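Local coordinates for uncharacterized protein (Mycobacterium tuberculosis, PDB 6Y56), which acts as MenT4, a nucleotidyltransferase toxin of a toxin-antitoxin system, and probably inactivates tRNA by modifying its acceptor stem, at residues 18-23 with 119-124; 92-97 with 112-117; 133-138 with 162-167; 198-203 with 260-265. All coordinates share one frame; numbering follows the deposited sequence.

Interaction 1: residues 18-23 with 119-124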
loop_
_atom_site.group_PDB
_atom_site.type_symbol
_atom_site.label_atom_id
_atom_site.label_comp_id
_atom_site.label_asym_id
_atom_site.label_seq_id
_atom_site.Cartn_x
_atom_site.Cartn_y
_atom_site.Cartn_z
ATOM N N ALA A 18 -4.186 -20.163 2.846
ATOM C CA ALA A 18 -3.812 -19.032 2.002
ATOM C C ALA A 18 -4.364 -19.136 0.589
ATOM O O ALA A 18 -4.051 -18.275 -0.248
ATOM C CB ALA A 18 -2.291 -18.877 1.946
ATOM N N TYR A 19 -5.158 -20.164 0.290
ATOM C CA TYR A 19 -5.659 -20.322 -1.070
ATOM C C TYR A 19 -6.472 -19.108 -1.507
ATOM O O TYR A 19 -6.318 -18.623 -2.638
ATOM C CB TYR A 19 -6.512 -21.589 -1.176
ATOM C CG TYR A 19 -7.061 -21.807 -2.560
ATOM C CD1 TYR A 19 -6.328 -22.501 -3.504
ATOM C CD2 TYR A 19 -8.303 -21.296 -2.934
ATOM C CE1 TYR A 19 -6.810 -22.696 -4.779
ATOM C CE2 TYR A 19 -8.794 -21.480 -4.208
ATOM C CZ TYR A 19 -8.042 -22.185 -5.128
ATOM O OH TYR A 19 -8.514 -22.384 -6.409
ATOM N N ASP A 20 -7.353 -18.614 -0.631
ATOM C CA ASP A 20 -8.194 -17.482 -1.005
ATOM C C ASP A 20 -7.357 -16.230 -1.237
ATOM O O ASP A 20 -7.628 -15.465 -2.171
ATOM C CB ASP A 20 -9.259 -17.235 0.066
ATOM C CG ASP A 20 -10.502 -18.107 -0.117
ATOM O OD1 ASP A 20 -10.514 -18.980 -1.000
ATOM O OD2 ASP A 20 -11.480 -17.888 0.627
ATOM N N ALA A 21 -6.344 -15.999 -0.396
ATOM C CA ALA A 21 -5.450 -14.865 -0.620
ATOM C C ALA A 21 -4.704 -14.999 -1.940
ATOM O O ALA A 21 -4.492 -14.005 -2.646
ATOM C CB ALA A 21 -4.458 -14.739 0.533
ATOM N N ALA A 22 -4.298 -16.226 -2.297
ATOM C CA ALA A 22 -3.613 -16.444 -3.564
ATOM C C ALA A 22 -4.545 -16.211 -4.744
ATOM O O ALA A 22 -4.132 -15.647 -5.762
ATOM C CB ALA A 22 -3.007 -17.850 -3.611
ATOM N N LEU A 23 -5.803 -16.641 -4.624
ATOM C CA LEU A 23 -6.765 -16.395 -5.688
ATOM C C LEU A 23 -7.021 -14.904 -5.855
ATOM O O LEU A 23 -7.131 -14.406 -6.980
ATOM C CB LEU A 23 -8.065 -17.150 -5.408
ATOM C CG LEU A 23 -9.149 -17.093 -6.486
ATOM C CD1 LEU A 23 -8.605 -17.505 -7.829
ATOM C CD2 LEU A 23 -10.341 -17.964 -6.105
ATOM N N GLU A 119 -15.298 -17.771 -5.544
ATOM C CA GLU A 119 -15.142 -16.464 -4.931
ATOM C C GLU A 119 -14.334 -16.590 -3.653
ATOM O O GLU A 119 -14.785 -17.257 -2.708
ATOM C CB GLU A 119 -16.516 -15.873 -4.623
ATOM C CG GLU A 119 -16.459 -14.650 -3.730
ATOM C CD GLU A 119 -17.770 -13.887 -3.693
ATOM O OE1 GLU A 119 -18.745 -14.351 -4.325
ATOM O OE2 GLU A 119 -17.820 -12.827 -3.033
ATOM N N PRO A 120 -13.156 -15.975 -3.567
ATOM C CA PRO A 120 -12.405 -16.013 -2.307
ATOM C C PRO A 120 -13.154 -15.273 -1.207
ATOM O O PRO A 120 -13.714 -14.198 -1.423
ATOM C CB PRO A 120 -11.083 -15.321 -2.656
ATOM C CG PRO A 120 -11.381 -14.494 -3.860
ATOM C CD PRO A 120 -12.445 -15.235 -4.624
ATOM N N ARG A 121 -13.179 -15.876 -0.024
ATOM C CA ARG A 121 -13.922 -15.321 1.107
ATOM C C ARG A 121 -13.062 -14.420 1.977
ATOM O O ARG A 121 -13.150 -14.445 3.206
ATOM C CB ARG A 121 -14.550 -16.449 1.919
ATOM C CG ARG A 121 -15.451 -17.356 1.092
ATOM C CD ARG A 121 -15.336 -18.823 1.501
ATOM N NE ARG A 121 -13.966 -19.244 1.797
ATOM C CZ ARG A 121 -13.259 -20.076 1.037
ATOM N NH1 ARG A 121 -13.779 -20.569 -0.079
ATOM N NH2 ARG A 121 -12.020 -20.406 1.386
ATOM N N ILE A 122 -12.217 -13.613 1.355
ATOM C CA ILE A 122 -11.272 -12.761 2.059
ATOM C C ILE A 122 -11.657 -11.308 1.818
ATOM O O ILE A 122 -12.147 -10.942 0.745
ATOM C CB ILE A 122 -9.832 -13.067 1.589
ATOM C CG1 ILE A 122 -8.800 -12.276 2.392
ATOM C CG2 ILE A 122 -9.688 -12.825 0.099
ATOM C CD1 ILE A 122 -7.372 -12.750 2.159
ATOM N N VAL A 123 -11.456 -10.482 2.842
ATOM C CA VAL A 123 -11.781 -9.064 2.751
ATOM C C VAL A 123 -10.790 -8.379 1.822
ATOM O O VAL A 123 -9.567 -8.487 2.000
ATOM C CB VAL A 123 -11.751 -8.432 4.149
ATOM C CG1 VAL A 123 -11.530 -6.922 4.063
ATOM C CG2 VAL A 123 -13.018 -8.782 4.918
ATOM N N ALA A 124 -11.317 -7.663 0.825
ATOM C CA ALA A 124 -10.499 -6.940 -0.133
ATOM C C ALA A 124 -11.119 -5.578 -0.380
ATOM O O ALA A 124 -12.336 -5.406 -0.310
ATOM C CB ALA A 124 -10.379 -7.706 -1.451
#

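Interaction 2: residues 92-97 with 112-117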
loop_
_atom_site.group_PDB
_atom_site.type_symbol
_atom_site.label_atom_id
_atom_site.label_comp_id
_atom_site.label_asym_id
_atom_site.label_seq_id
_atom_site.Cartn_x
_atom_site.Cartn_y
_atom_site.Cartn_z
ATOM N N GLY A 92 -11.123 -12.373 -18.528
ATOM C CA GLY A 92 -11.072 -13.820 -18.602
ATOM C C GLY A 92 -12.090 -14.428 -17.660
ATOM O O GLY A 92 -13.274 -14.074 -17.671
ATOM N N GLY A 93 -11.622 -15.333 -16.808
ATOM C CA GLY A 93 -12.493 -16.038 -15.888
ATOM C C GLY A 93 -12.980 -15.225 -14.700
ATOM O O GLY A 93 -13.896 -15.676 -14.007
ATOM N N PHE A 94 -12.393 -14.059 -14.437
ATOM C CA PHE A 94 -12.744 -13.295 -13.245
ATOM C C PHE A 94 -13.810 -12.253 -13.547
ATOM O O PHE A 94 -13.748 -11.564 -14.570
ATOM C CB PHE A 94 -11.531 -12.551 -12.685
ATOM C CG PHE A 94 -10.481 -13.445 -12.097
ATOM C CD1 PHE A 94 -10.593 -13.928 -10.796
ATOM C CD2 PHE A 94 -9.391 -13.819 -12.865
ATOM C CE1 PHE A 94 -9.613 -14.760 -10.263
ATOM C CE2 PHE A 94 -8.406 -14.646 -12.339
ATOM C CZ PHE A 94 -8.515 -15.115 -11.040
ATOM N N GLU A 95 -14.748 -12.101 -12.619
ATOM C CA GLU A 95 -15.692 -10.994 -12.606
ATOM C C GLU A 95 -15.465 -10.200 -11.334
ATOM O O GLU A 95 -15.198 -10.778 -10.275
ATOM C CB GLU A 95 -17.144 -11.494 -12.629
ATOM C CG GLU A 95 -18.168 -10.380 -12.835
ATOM C CD GLU A 95 -19.600 -10.866 -12.697
ATOM O OE1 GLU A 95 -19.848 -12.067 -12.930
ATOM O OE2 GLU A 95 -20.476 -10.044 -12.354
ATOM N N PHE A 96 -15.570 -8.879 -11.444
ATOM C CA PHE A 96 -15.280 -7.971 -10.346
ATOM C C PHE A 96 -16.506 -7.147 -9.997
ATOM O O PHE A 96 -17.337 -6.841 -10.852
ATOM C CB PHE A 96 -14.153 -7.020 -10.726
ATOM C CG PHE A 96 -12.875 -7.733 -11.066
ATOM C CD1 PHE A 96 -11.956 -8.045 -10.072
ATOM C CD2 PHE A 96 -12.610 -8.142 -12.361
ATOM C CE1 PHE A 96 -10.784 -8.712 -10.371
ATOM C CE2 PHE A 96 -11.424 -8.814 -12.657
ATOM C CZ PHE A 96 -10.524 -9.103 -11.660
ATOM N N GLY A 97 -16.594 -6.780 -8.732
ATOM C CA GLY A 97 -17.598 -5.830 -8.289
ATOM C C GLY A 97 -17.021 -5.001 -7.167
ATOM O O GLY A 97 -16.176 -5.471 -6.396
ATOM N N VAL A 112 -14.524 -10.542 -5.941
ATOM C CA VAL A 112 -14.050 -11.175 -7.161
ATOM C C VAL A 112 -14.625 -12.582 -7.206
ATOM O O VAL A 112 -14.786 -13.228 -6.168
ATOM C CB VAL A 112 -12.504 -11.168 -7.288
ATOM C CG1 VAL A 112 -11.913 -9.813 -6.894
ATOM C CG2 VAL A 112 -11.869 -12.231 -6.451
ATOM N N ARG A 113 -14.965 -13.039 -8.403
ATOM C CA ARG A 113 -15.484 -14.391 -8.560
ATOM C C ARG A 113 -14.936 -14.984 -9.843
ATOM O O ARG A 113 -15.015 -14.361 -10.905
ATOM C CB ARG A 113 -17.014 -14.394 -8.598
ATOM C CG ARG A 113 -17.620 -15.787 -8.600
ATOM C CD ARG A 113 -19.118 -15.716 -8.856
ATOM N NE ARG A 113 -19.418 -14.814 -9.964
ATOM C CZ ARG A 113 -19.295 -15.139 -11.247
ATOM N NH1 ARG A 113 -18.877 -16.351 -11.590
ATOM N NH2 ARG A 113 -19.582 -14.250 -12.189
ATOM N N HIS A 114 -14.386 -16.185 -9.753
ATOM C CA HIS A 114 -13.881 -16.865 -10.930
ATOM C C HIS A 114 -14.852 -17.960 -11.334
ATOM O O HIS A 114 -15.386 -18.669 -10.478
ATOM C CB HIS A 114 -12.503 -17.463 -10.665
ATOM C CG HIS A 114 -11.844 -17.996 -11.893
ATOM N ND1 HIS A 114 -12.111 -19.257 -12.386
ATOM C CD2 HIS A 114 -10.959 -17.437 -12.750
ATOM C CE1 HIS A 114 -11.405 -19.457 -13.484
ATOM N NE2 HIS A 114 -10.696 -18.368 -13.726
ATOM N N THR A 115 -15.063 -18.096 -12.647
ATOM C CA THR A 115 -16.067 -19.029 -13.158
ATOM C C THR A 115 -15.858 -20.440 -12.626
ATOM O O THR A 115 -16.823 -21.119 -12.255
ATOM C CB THR A 115 -16.049 -19.030 -14.689
ATOM O OG1 THR A 115 -14.780 -19.514 -15.153
ATOM C CG2 THR A 115 -16.287 -17.626 -15.234
ATOM N N GLU A 116 -14.609 -20.902 -12.584
ATOM C CA GLU A 116 -14.282 -22.234 -12.091
ATOM C C GLU A 116 -13.832 -22.243 -10.640
ATOM O O GLU A 116 -14.290 -23.082 -9.857
ATOM C CB GLU A 116 -13.191 -22.866 -12.963
ATOM C CG GLU A 116 -13.429 -22.711 -14.466
ATOM C CD GLU A 116 -12.163 -22.917 -15.288
ATOM O OE1 GLU A 116 -11.718 -21.963 -15.968
ATOM O OE2 GLU A 116 -11.613 -24.039 -15.255
ATOM N N LEU A 117 -12.955 -21.320 -10.255
ATOM C CA LEU A 117 -12.327 -21.357 -8.944
ATOM C C LEU A 117 -13.150 -20.680 -7.860
ATOM O O LEU A 117 -12.811 -20.805 -6.678
ATOM C CB LEU A 117 -10.932 -20.747 -9.030
ATOM C CG LEU A 117 -10.139 -21.383 -10.173
ATOM C CD1 LEU A 117 -8.794 -20.716 -10.347
ATOM C CD2 LEU A 117 -9.973 -22.883 -9.934
#

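Interaction 3: residues 133-138 with 162-167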
loop_
_atom_site.group_PDB
_atom_site.type_symbol
_atom_site.label_atom_id
_atom_site.label_comp_id
_atom_site.label_asym_id
_atom_site.label_seq_id
_atom_site.Cartn_x
_atom_site.Cartn_y
_atom_site.Cartn_z
ATOM N N LEU A 133 0.771 12.840 -4.290
ATOM C CA LEU A 133 2.071 12.312 -3.895
ATOM C C LEU A 133 3.131 13.397 -4.005
ATOM O O LEU A 133 3.030 14.326 -4.811
ATOM C CB LEU A 133 2.471 11.131 -4.772
ATOM C CG LEU A 133 1.615 9.887 -4.541
ATOM C CD1 LEU A 133 1.995 8.790 -5.511
ATOM C CD2 LEU A 133 1.732 9.380 -3.102
ATOM N N ALA A 134 4.160 13.268 -3.180
ATOM C CA ALA A 134 5.213 14.270 -3.137
ATOM C C ALA A 134 6.282 14.044 -4.194
ATOM O O ALA A 134 6.864 15.015 -4.685
ATOM C CB ALA A 134 5.869 14.281 -1.755
ATOM N N LEU A 135 6.554 12.794 -4.560
ATOM C CA LEU A 135 7.658 12.442 -5.436
ATOM C C LEU A 135 7.147 11.857 -6.745
ATOM O O LEU A 135 6.074 11.251 -6.779
ATOM C CB LEU A 135 8.559 11.399 -4.763
ATOM C CG LEU A 135 9.206 11.813 -3.448
ATOM C CD1 LEU A 135 10.100 10.696 -2.947
ATOM C CD2 LEU A 135 10.003 13.098 -3.630
ATOM N N PRO A 136 7.904 11.998 -7.833
ATOM C CA PRO A 136 7.495 11.375 -9.095
ATOM C C PRO A 136 7.404 9.867 -8.945
ATOM O O PRO A 136 8.179 9.243 -8.221
ATOM C CB PRO A 136 8.616 11.763 -10.063
ATOM C CG PRO A 136 9.231 12.982 -9.463
ATOM C CD PRO A 136 9.127 12.807 -7.980
ATOM N N SER A 137 6.445 9.280 -9.648
ATOM C CA SER A 137 6.284 7.835 -9.610
ATOM C C SER A 137 7.420 7.146 -10.359
ATOM O O SER A 137 8.150 7.758 -11.151
ATOM C CB SER A 137 4.968 7.429 -10.271
ATOM O OG SER A 137 4.870 7.936 -11.587
ATOM N N GLU A 138 7.543 5.853 -10.109
ATOM C CA GLU A 138 8.501 4.998 -10.783
ATOM C C GLU A 138 7.664 4.004 -11.552
ATOM O O GLU A 138 6.929 3.194 -10.981
ATOM C CB GLU A 138 9.362 4.285 -9.757
ATOM C CG GLU A 138 10.569 3.561 -10.343
ATOM C CD GLU A 138 11.438 2.854 -9.324
ATOM O OE1 GLU A 138 11.038 2.762 -8.151
ATOM O OE2 GLU A 138 12.529 2.398 -9.714
ATOM N N ALA A 162 7.120 6.161 -5.330
ATOM C CA ALA A 162 8.546 6.040 -5.080
ATOM C C ALA A 162 8.772 5.328 -3.759
ATOM O O ALA A 162 7.995 5.477 -2.806
ATOM C CB ALA A 162 9.185 7.424 -5.019
ATOM N N GLU A 163 9.854 4.550 -3.695
ATOM C CA GLU A 163 10.090 3.714 -2.528
ATOM C C GLU A 163 10.255 4.535 -1.248
ATOM O O GLU A 163 9.761 4.133 -0.193
ATOM C CB GLU A 163 11.285 2.794 -2.760
ATOM C CG GLU A 163 11.425 1.788 -1.652
ATOM C CD GLU A 163 12.409 0.684 -1.959
ATOM O OE1 GLU A 163 12.685 0.437 -3.154
ATOM O OE2 GLU A 163 12.881 0.053 -0.989
ATOM N N ALA A 164 10.945 5.676 -1.315
ATOM C CA ALA A 164 11.095 6.512 -0.124
ATOM C C ALA A 164 9.744 7.017 0.359
ATOM O O ALA A 164 9.506 7.128 1.569
ATOM C CB ALA A 164 12.000 7.703 -0.426
ATOM N N GLU A 165 8.850 7.351 -0.579
ATOM C CA GLU A 165 7.526 7.829 -0.211
ATOM C C GLU A 165 6.656 6.699 0.333
ATOM O O GLU A 165 5.873 6.910 1.260
ATOM C CB GLU A 165 6.872 8.533 -1.399
ATOM C CG GLU A 165 5.555 9.195 -1.053
ATOM C CD GLU A 165 5.190 10.316 -1.996
ATOM O OE1 GLU A 165 5.760 10.390 -3.110
ATOM O OE2 GLU A 165 4.323 11.129 -1.628
ATOM N N ALA A 166 6.769 5.495 -0.233
ATOM C CA ALA A 166 6.021 4.365 0.308
ATOM C C ALA A 166 6.422 4.088 1.751
ATOM O O ALA A 166 5.566 3.825 2.609
ATOM C CB ALA A 166 6.266 3.122 -0.552
ATOM N N CYS A 167 7.723 4.170 2.040
ATOM C CA CYS A 167 8.186 3.953 3.401
ATOM C C CYS A 167 7.669 5.052 4.328
ATOM O O CYS A 167 7.162 4.764 5.423
ATOM C CB CYS A 167 9.709 3.879 3.403
ATOM S SG CYS A 167 10.412 3.377 4.977
HETATM O O HOH W 1 5.903 8.768 -5.371
HETATM O O HOH W 2 11.722 4.453 -5.884
#

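Interaction 4: residues 198-203 with 260-265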
loop_
_atom_site.group_PDB
_atom_site.type_symbol
_atom_site.label_atom_id
_atom_site.label_comp_id
_atom_site.label_asym_id
_atom_site.label_seq_id
_atom_site.Cartn_x
_atom_site.Cartn_y
_atom_site.Cartn_z
ATOM N N LEU A 198 15.540 11.694 3.379
ATOM C CA LEU A 198 14.335 11.893 2.585
ATOM C C LEU A 198 13.130 11.193 3.203
ATOM O O LEU A 198 12.043 11.784 3.280
ATOM C CB LEU A 198 14.595 11.396 1.165
ATOM C CG LEU A 198 13.398 11.439 0.218
ATOM C CD1 LEU A 198 12.869 12.852 0.003
ATOM C CD2 LEU A 198 13.832 10.831 -1.107
ATOM N N VAL A 199 13.310 9.952 3.667
ATOM C CA VAL A 199 12.225 9.239 4.337
ATOM C C VAL A 199 11.788 9.991 5.589
ATOM O O VAL A 199 10.588 10.170 5.841
ATOM C CB VAL A 199 12.626 7.784 4.645
ATOM C CG1 VAL A 199 11.599 7.145 5.584
ATOM C CG2 VAL A 199 12.696 6.984 3.367
ATOM N N ARG A 200 12.746 10.490 6.372
ATOM C CA ARG A 200 12.397 11.200 7.597
ATOM C C ARG A 200 11.657 12.495 7.291
ATOM O O ARG A 200 10.657 12.818 7.950
ATOM C CB ARG A 200 13.671 11.478 8.390
ATOM C CG ARG A 200 13.467 12.247 9.689
ATOM C CD ARG A 200 14.776 12.389 10.477
ATOM N NE ARG A 200 15.805 13.036 9.676
ATOM C CZ ARG A 200 17.022 12.553 9.450
ATOM N NH1 ARG A 200 17.433 11.414 9.988
ATOM N NH2 ARG A 200 17.852 13.244 8.686
ATOM N N ARG A 201 12.140 13.253 6.303
ATOM C CA ARG A 201 11.482 14.493 5.904
ATOM C C ARG A 201 10.070 14.224 5.412
ATOM O O ARG A 201 9.112 14.873 5.854
ATOM C CB ARG A 201 12.325 15.205 4.838
ATOM C CG ARG A 201 11.672 16.420 4.177
ATOM C CD ARG A 201 11.298 17.492 5.183
ATOM N NE ARG A 201 12.444 17.979 5.949
ATOM C CZ ARG A 201 13.087 19.120 5.705
ATOM N NH1 ARG A 201 14.097 19.486 6.486
ATOM N NH2 ARG A 201 12.718 19.895 4.694
ATOM N N LEU A 202 9.918 13.248 4.522
ATOM C CA LEU A 202 8.599 12.924 3.992
ATOM C C LEU A 202 7.666 12.435 5.090
ATOM O O LEU A 202 6.473 12.751 5.070
ATOM C CB LEU A 202 8.719 11.869 2.893
ATOM C CG LEU A 202 9.228 12.366 1.549
ATOM C CD1 LEU A 202 9.488 11.172 0.649
ATOM C CD2 LEU A 202 8.195 13.288 0.937
ATOM N N TRP A 203 8.182 11.648 6.043
ATOM C CA TRP A 203 7.366 11.171 7.159
ATOM C C TRP A 203 6.755 12.340 7.922
ATOM O O TRP A 203 5.545 12.377 8.169
ATOM C CB TRP A 203 8.226 10.309 8.088
ATOM C CG TRP A 203 7.562 9.863 9.354
ATOM C CD1 TRP A 203 6.404 9.156 9.472
ATOM C CD2 TRP A 203 8.038 10.083 10.683
ATOM N NE1 TRP A 203 6.139 8.911 10.798
ATOM C CE2 TRP A 203 7.123 9.474 11.564
ATOM C CE3 TRP A 203 9.150 10.736 11.212
ATOM C CZ2 TRP A 203 7.285 9.497 12.953
ATOM C CZ3 TRP A 203 9.314 10.758 12.580
ATOM C CH2 TRP A 203 8.382 10.142 13.438
ATOM N N PHE A 260 14.899 2.041 12.232
ATOM C CA PHE A 260 14.322 3.365 12.054
ATOM C C PHE A 260 14.732 4.344 13.144
ATOM O O PHE A 260 14.128 5.417 13.270
ATOM C CB PHE A 260 12.812 3.272 11.845
ATOM C CG PHE A 260 12.453 2.733 10.484
ATOM C CD1 PHE A 260 12.451 3.569 9.381
ATOM C CD2 PHE A 260 12.193 1.385 10.298
ATOM C CE1 PHE A 260 12.162 3.076 8.114
ATOM C CE2 PHE A 260 11.898 0.888 9.038
ATOM C CZ PHE A 260 11.886 1.737 7.948
ATOM N N ALA A 261 15.783 4.013 13.897
ATOM C CA ALA A 261 16.335 4.942 14.879
ATOM C C ALA A 261 16.663 6.304 14.274
ATOM O O ALA A 261 16.573 7.323 14.968
ATOM C CB ALA A 261 17.590 4.328 15.511
ATOM N N PHE A 262 17.031 6.348 12.985
ATOM C CA PHE A 262 17.375 7.610 12.333
ATOM C C PHE A 262 16.239 8.621 12.353
ATOM O O PHE A 262 16.488 9.817 12.170
ATOM C CB PHE A 262 17.860 7.379 10.887
ATOM C CG PHE A 262 16.774 6.919 9.937
ATOM C CD1 PHE A 262 15.984 7.836 9.248
ATOM C CD2 PHE A 262 16.548 5.572 9.741
ATOM C CE1 PHE A 262 14.991 7.403 8.386
ATOM C CE2 PHE A 262 15.563 5.133 8.880
ATOM C CZ PHE A 262 14.774 6.051 8.200
ATOM N N LEU A 263 14.999 8.175 12.562
ATOM C CA LEU A 263 13.894 9.122 12.640
ATOM C C LEU A 263 14.035 10.067 13.819
ATOM O O LEU A 263 13.404 11.126 13.825
ATOM C CB LEU A 263 12.554 8.388 12.732
ATOM C CG LEU A 263 12.184 7.545 11.516
ATOM C CD1 LEU A 263 10.943 6.749 11.852
ATOM C CD2 LEU A 263 11.958 8.414 10.280
ATOM N N THR A 264 14.852 9.712 14.811
ATOM C CA THR A 264 15.061 10.591 15.953
ATOM C C THR A 264 15.831 11.844 15.579
ATOM O O THR A 264 15.707 12.862 16.271
ATOM C CB THR A 264 15.769 9.826 17.075
ATOM O OG1 THR A 264 15.506 10.474 18.319
ATOM C CG2 THR A 264 17.260 9.758 16.836
ATOM N N ASP A 265 16.607 11.802 14.501
ATOM C CA ASP A 265 17.473 12.917 14.132
ATOM C C ASP A 265 16.731 13.982 13.334
ATOM O O ASP A 265 17.215 14.455 12.301
ATOM C CB ASP A 265 18.715 12.405 13.396
ATOM C CG ASP A 265 19.535 11.444 14.239
ATOM O OD1 ASP A 265 19.583 11.629 15.478
ATOM O OD2 ASP A 265 20.126 10.501 13.669
HETATM O O HOH W 3 16.933 15.832 9.651
#

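Interaction 1: residues 18-23 with 119-124
Asp20 and Pro120 bring the two segments together, with their CA atoms 4.6 Å apart. Asp20 CB lies on Pro120 CB at 3.8 Å, and the Asp20 backbone O rests on the same ring carbon. Beyond CB, the aspartate turns to Arg121. The two side chains cross at about a right angle. The arginine chain bends at chi2 and chi3, which folds one face of its guanidinium over the carboxylate. The two flat groups are inclined by 43°. Asp20 OD2 is modelled in a salt bridge to Arg121 NH2 and also accepts a hydrogen bond from Arg121 N. This oxygen sits too close to the guanidinium carbon, so its exact place is doubtful. Leu23 also crosses Pro120 at about a right angle, and its CD2 meets Pro120 CD at 3.8 Å. The Ile122 side chain is extended, and Ile122 CD1 ends 3.9 Å from Ala21 CB. The contact packs the first turn of helix 19-38 against the loop between strands 107-114 and 125-129. Pro120 also touches Val112 of strand 107-114, Ile122 reaches Leu24 further along the helix, and Tyr19 and Ala22 turn to helix 5-11.

Interaction 2: residues 92-97 with 112-117
An edge of the His114 ring meets the face of Phe94, its non-hydrogen-bonded partner, on the same side of the sheet. The histidine CB lies beside the phenylalanine ring, with His114 CB 4.0 Å from Phe94 CE1. CG anti to the backbone N (chi1 -171°) sends the imidazole along toward Gly93 and Phe94. His114 CG then passes Gly93 O at 3.7 Å, and that oxygen lies over one face of the imidazole. CD2 makes the main aromatic contact: it points at the centre of the Phe94 ring, and His114 CD2 is 3.8 Å from Phe94 CZ. The pair is a T-shaped stack with planes at 75°. It sits at one end of the beta hairpin of strands 94-100 and 107-114. At the tip, NE2 packs on Gly93 CA. On the other flank, ND1 accepts two backbone hydrogen bonds, from Glu116 N and Leu117 N. Both donors are tilted out of the ring plane, and the two bonds probably help fix the rotation of the ring. Leu117 CD1 lies over the second imidazole face. Glu95 and Arg113 form a hydrogen-bonded antiparallel pair, with Glu95 N giving to Arg113 O at 2.8 Å and Arg113 N giving back to Glu95 O. Just beyond the strand ends, Gly93 O accepts from Thr115 N. Phe96 CD1 meets Val112 CG1 at 3.6 Å. On the opposite side of the sheet Glu95 OE1 bridges to Arg113 NH2, though the modelled separation is doubtfully short.

Interaction 3: residues 133-138 with 162-167
Ala134 has helical backbone angles between the extended Leu133 and Leu135, so two successive N-H groups, of Ala134 and Leu135, turn to Glu165 on helix 163-174. The glutamate reaches them with an outstretched chain, which a chi1 of -174° points away from its own backbone N. Its carboxylate takes one N-H on each oxygen. Ala134 N gives a nearly straight bond to Glu165 OE2 at 2.6 Å, using the syn lone pair. Leu135 N meets Glu165 OE1 at 2.9 Å, also from the syn side but 28° out of the carboxylate plane. Carbon atoms wrap the acid: Leu133 CD2 and Ala134 CB each approach Glu165 OE2 to 3.5 Å. Leu135 runs past the glutamate in the opposite direction, and Leu135 CD1 settles 4.0 Å from Ala162 CB. Water 1 fills the middle. It accepts from Ala162 N and donates to Leu135 O and Glu165 OE1. Water 2 donates to Glu138 OE1. Glu165 is buried, yet its carboxylate has several polar partners: beside these bonds, OE2 has a salt bridge to Lys206 of helix 196-212, which probably favours the ionised form. Glu138 has its own salt bridge to Arg58. Ala162 is the N-cap residue, with no polar side chain to cap the helix; the N-H of Glu163 instead meets water 2. A carboxylate from the first turn of helix 163-174 thus takes two successive peptide N-H groups of the loop joining strands 125-129 and 138-141, within the AbiEii-type nucleotidyltransferase region.

Interaction 4: residues 198-203 with 260-265
Arg200 reaches across to the 3-10 turn through a single direct hydrogen bond. Arg200 NH1 donates to Phe262 O at 2.9 Å, with an N-H...O angle of 151°. The oxygen lies near the guanidinium plane, but the donor stands above the carbonyl plane. Phe262 O also takes Asp265 N, from the opposite face, so two N-H groups grip it. The bend of Arg200 at chi3 (57°) brings the guanidinium over to this turn. One guanidinium face lies on Asp265 O, 3.3 Å from Arg200 NE, too poorly angled for a hydrogen bond. Water 3 lies 3.0 Å from Asp265 O and accepts a weak bond from Arg200 NE.

The apolar contacts line up along the helix. Leu263 CD2 touches Trp203 CE3 at 3.8 Å, and Leu263 CD1 lies over the indole face. The same Leu263 CD2 rests on Arg200 CB at 4.0 Å. Val199 CG1 comes to the edge of the Phe262 ring, 4.3 Å from Phe262 CZ.

Helix 196-212 thus packs on the 3-10 turn between helices 249-259 and 268-273. Next door, Arg201 bridges to Asp267 and Glu270, while Phe260 packs on Cys167 of helix 163-174.

How the interactions relate
The four contacts form two touching pairs on opposite sides of the chain's centre. Interactions 1 and 2 meet at the sheet, where Leu23 packs on Phe94; interaction 2 is nested inside the loop closed by interaction 1. Interactions 3 and 4 meet among the helices, through Leu135 with Leu202. Helix 196-212 supplies one side of interaction 4 and packs on both segments of interaction 3. Their centres are about 15 Å apart, against about 42 Å between interactions 2 and 4. Interaction 4 is the most buried, with apolar packing beside one arginine hydrogen bond. Interaction 3 is wetter and turns on a buried acid. Interaction 2 alone is strand pairing. Interactions 1 and 2 both place an acid-arginine pair toward the surface.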